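Local coordinates for protein octenoyl-CoA reductase/carboxylase (Streptomyces sp., PDB 4A0S) that catalyses the NADPH-dependent reductive carboxylation of 2-octenoyl-CoA, probably to supply an extender unit for cinnabaramide polyketide biosynthesis, at residues A[373-377]-A[378-382]. Residues are numbered along the deposited sequence; the frame is centred on the assembly and turned at random.
Sequences RLFES and GAVVP
Phe375 sets its CG anti to its own carbonyl carbon (chi1 -81°), which lays the ring alongside Val380, while Val380, with CG1 anti to its backbone N (chi1 169°), sends that methyl over one face of the ring. The methyl carbon CG1 of Val380 stands 3.9 Å from the Phe375 ring centroid, a CH-pi contact displaced toward the rim. Pro382 presents its backbone N to the ring edge. The branched valine has a second methyl for the helix: its CG2 packs 3.9 Å from CB of Leu374. With an alanine at Phe375, the Val380 methyl would probably lose its aromatic face and a gap would open beside Pro382.

The backbone turns here by hydrogen bonds of its own. Gly378 N hydrogen-bonds to Phe375 O at 2.9 Å, and Val380 N to Leu374 O at 3.0 Å. A water bridges Phe375 O and Val380 O. Gly378 has positive phi, where a CB would collide with Ser377 O, hence glycine. The short serine suits the turn, since its OG accepts from Ala379 N at 3.1 Å.

This is a glycine-terminated helix C-terminus, leading from helix 365-376, after the last strand of the Rossmann sheet, to strand 384-389 beside 408-412, the return to the GroES-like domain expected of medium-chain dehydrogenases/reductases.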
ATOM      1  N   ARG A 373       0.285  16.388  16.021  1.00 16.38           N
ATOM      2  CA  ARG A 373       0.237  17.493  15.075  1.00 16.57           C
ATOM      3  C   ARG A 373      -1.175  17.964  14.819  1.00 16.69           C
ATOM      4  O   ARG A 373      -1.408  19.147  14.619  1.00 16.93           O
ATOM      5  CB  ARG A 373       0.889  17.101  13.761  1.00 16.50           C
ATOM      6  CG  ARG A 373       2.361  17.108  13.874  1.00 16.49           C
ATOM      7  CD  ARG A 373       2.961  16.378  12.723  1.00 16.95           C
ATOM      8  NE  ARG A 373       4.400  16.556  12.739  1.00 19.33           N
ATOM      9  CZ  ARG A 373       5.220  16.088  11.803  1.00 20.21           C
ATOM     10  NH1 ARG A 373       4.750  15.381  10.778  1.00 21.03           N
ATOM     11  NH2 ARG A 373       6.517  16.311  11.909  1.00 21.20           N
ATOM     12  N   LEU A 374      -2.115  17.028  14.820  1.00 16.57           N
ATOM     13  CA  LEU A 374      -3.504  17.389  14.590  1.00 16.72           C
ATOM     14  C   LEU A 374      -4.075  18.096  15.810  1.00 16.87           C
ATOM     15  O   LEU A 374      -4.959  18.923  15.692  1.00 17.09           O
ATOM     16  CB  LEU A 374      -4.315  16.159  14.253  1.00 16.58           C
ATOM     17  CG  LEU A 374      -3.969  15.563  12.883  1.00 16.49           C
ATOM     18  CD1 LEU A 374      -4.701  14.239  12.679  1.00 16.37           C
ATOM     19  CD2 LEU A 374      -4.298  16.542  11.758  1.00 16.70           C
ATOM     20  N   PHE A 375      -3.577  17.745  16.997  1.00 16.78           N
ATOM     21  CA  PHE A 375      -3.974  18.478  18.197  1.00 16.96           C
ATOM     22  C   PHE A 375      -3.354  19.857  18.196  1.00 17.19           C
ATOM     23  O   PHE A 375      -4.013  20.844  18.534  1.00 17.44           O
ATOM     24  CB  PHE A 375      -3.576  17.716  19.457  1.00 16.84           C
ATOM     25  CG  PHE A 375      -4.530  16.639  19.798  1.00 16.75           C
ATOM     26  CD1 PHE A 375      -5.668  16.923  20.547  1.00 16.98           C
ATOM     27  CD2 PHE A 375      -4.340  15.351  19.323  1.00 16.53           C
ATOM     28  CE1 PHE A 375      -6.583  15.922  20.850  1.00 16.87           C
ATOM     29  CE2 PHE A 375      -5.257  14.336  19.626  1.00 16.53           C
ATOM     30  CZ  PHE A 375      -6.377  14.628  20.389  1.00 16.65           C
ATOM     31  N   GLU A 376      -2.094  19.904  17.767  1.00 17.12           N
ATOM     32  CA  GLU A 376      -1.292  21.120  17.758  1.00 17.35           C
ATOM     33  C   GLU A 376      -1.921  22.217  16.911  1.00 17.61           C
ATOM     34  O   GLU A 376      -1.847  23.387  17.274  1.00 17.89           O
ATOM     35  CB  GLU A 376       0.126  20.823  17.275  1.00 17.24           C
ATOM     36  CG  GLU A 376       1.031  20.265  18.361  1.00 17.13           C
ATOM     37  CD  GLU A 376       2.379  19.856  17.812  1.00 18.07           C
ATOM     38  OE1 GLU A 376       2.487  19.688  16.584  1.00 18.08           O
ATOM     39  OE2 GLU A 376       3.334  19.733  18.599  1.00 18.20           O
ATOM     40  N   SER A 377      -2.543  21.820  15.799  1.00 17.54           N
ATOM     41  CA  SER A 377      -3.212  22.751  14.889  1.00 17.80           C
ATOM     42  C   SER A 377      -4.643  23.050  15.330  1.00 18.20           C
ATOM     43  O   SER A 377      -5.288  23.963  14.799  1.00 18.25           O
ATOM     44  CB  SER A 377      -3.270  22.131  13.502  1.00 17.68           C
ATOM     45  OG  SER A 377      -4.131  21.013  13.527  1.00 17.54           O
ATOM     46  N   GLY A 378      -5.161  22.244  16.255  1.00 17.92           N
ATOM     47  CA  GLY A 378      -6.534  22.418  16.714  1.00 18.23           C
ATOM     48  C   GLY A 378      -7.515  21.734  15.775  1.00 18.61           C
ATOM     49  O   GLY A 378      -8.728  21.820  15.967  1.00 18.68           O
ATOM     50  N   ALA A 379      -6.984  21.026  14.764  1.00 17.85           N
ATOM     51  CA  ALA A 379      -7.826  20.255  13.874  1.00 18.06           C
ATOM     52  C   ALA A 379      -8.619  19.230  14.666  1.00 17.64           C
ATOM     53  O   ALA A 379      -9.771  18.948  14.362  1.00 18.15           O
ATOM     54  CB  ALA A 379      -6.990  19.561  12.829  1.00 17.85           C
ATOM     55  N   VAL A 380      -7.971  18.680  15.682  1.00 17.34           N
ATOM     56  CA  VAL A 380      -8.559  17.682  16.546  1.00 17.24           C
ATOM     57  C   VAL A 380      -8.411  18.234  17.967  1.00 17.33           C
ATOM     58  O   VAL A 380      -7.427  18.926  18.286  1.00 17.35           O
ATOM     59  CB  VAL A 380      -7.853  16.323  16.350  1.00 16.94           C
ATOM     60  CG1 VAL A 380      -8.256  15.322  17.407  1.00 16.87           C
ATOM     61  CG2 VAL A 380      -8.169  15.765  14.946  1.00 16.89           C
ATOM     62  N   VAL A 381      -9.409  17.960  18.798  1.00 17.43           N
ATOM     63  CA  VAL A 381      -9.485  18.564  20.120  1.00 17.58           C
ATOM     64  C   VAL A 381      -9.652  17.465  21.153  1.00 17.47           C
ATOM     65  O   VAL A 381     -10.124  16.369  20.816  1.00 17.35           O
ATOM     66  CB  VAL A 381     -10.635  19.583  20.227  1.00 17.92           C
ATOM     67  CG1 VAL A 381     -10.461  20.719  19.191  1.00 18.09           C
ATOM     68  CG2 VAL A 381     -12.014  18.883  20.115  1.00 18.00           C
ATOM     69  N   PRO A 382      -9.243  17.748  22.407  1.00 17.53           N
ATOM     70  CA  PRO A 382      -9.307  16.753  23.471  1.00 17.56           C
ATOM     71  C   PRO A 382     -10.760  16.443  23.748  1.00 17.76           C
ATOM     72  O   PRO A 382     -11.606  17.325  23.650  1.00 18.20           O
ATOM     73  CB  PRO A 382      -8.677  17.472  24.665  1.00 17.78           C
ATOM     74  CG  PRO A 382      -7.804  18.491  24.063  1.00 17.71           C
ATOM     75  CD  PRO A 382      -8.552  18.965  22.856  1.00 17.68           C
TER
HETATM   76  O   HOH W   1      -6.295  20.896  19.791  1.00  2.00           O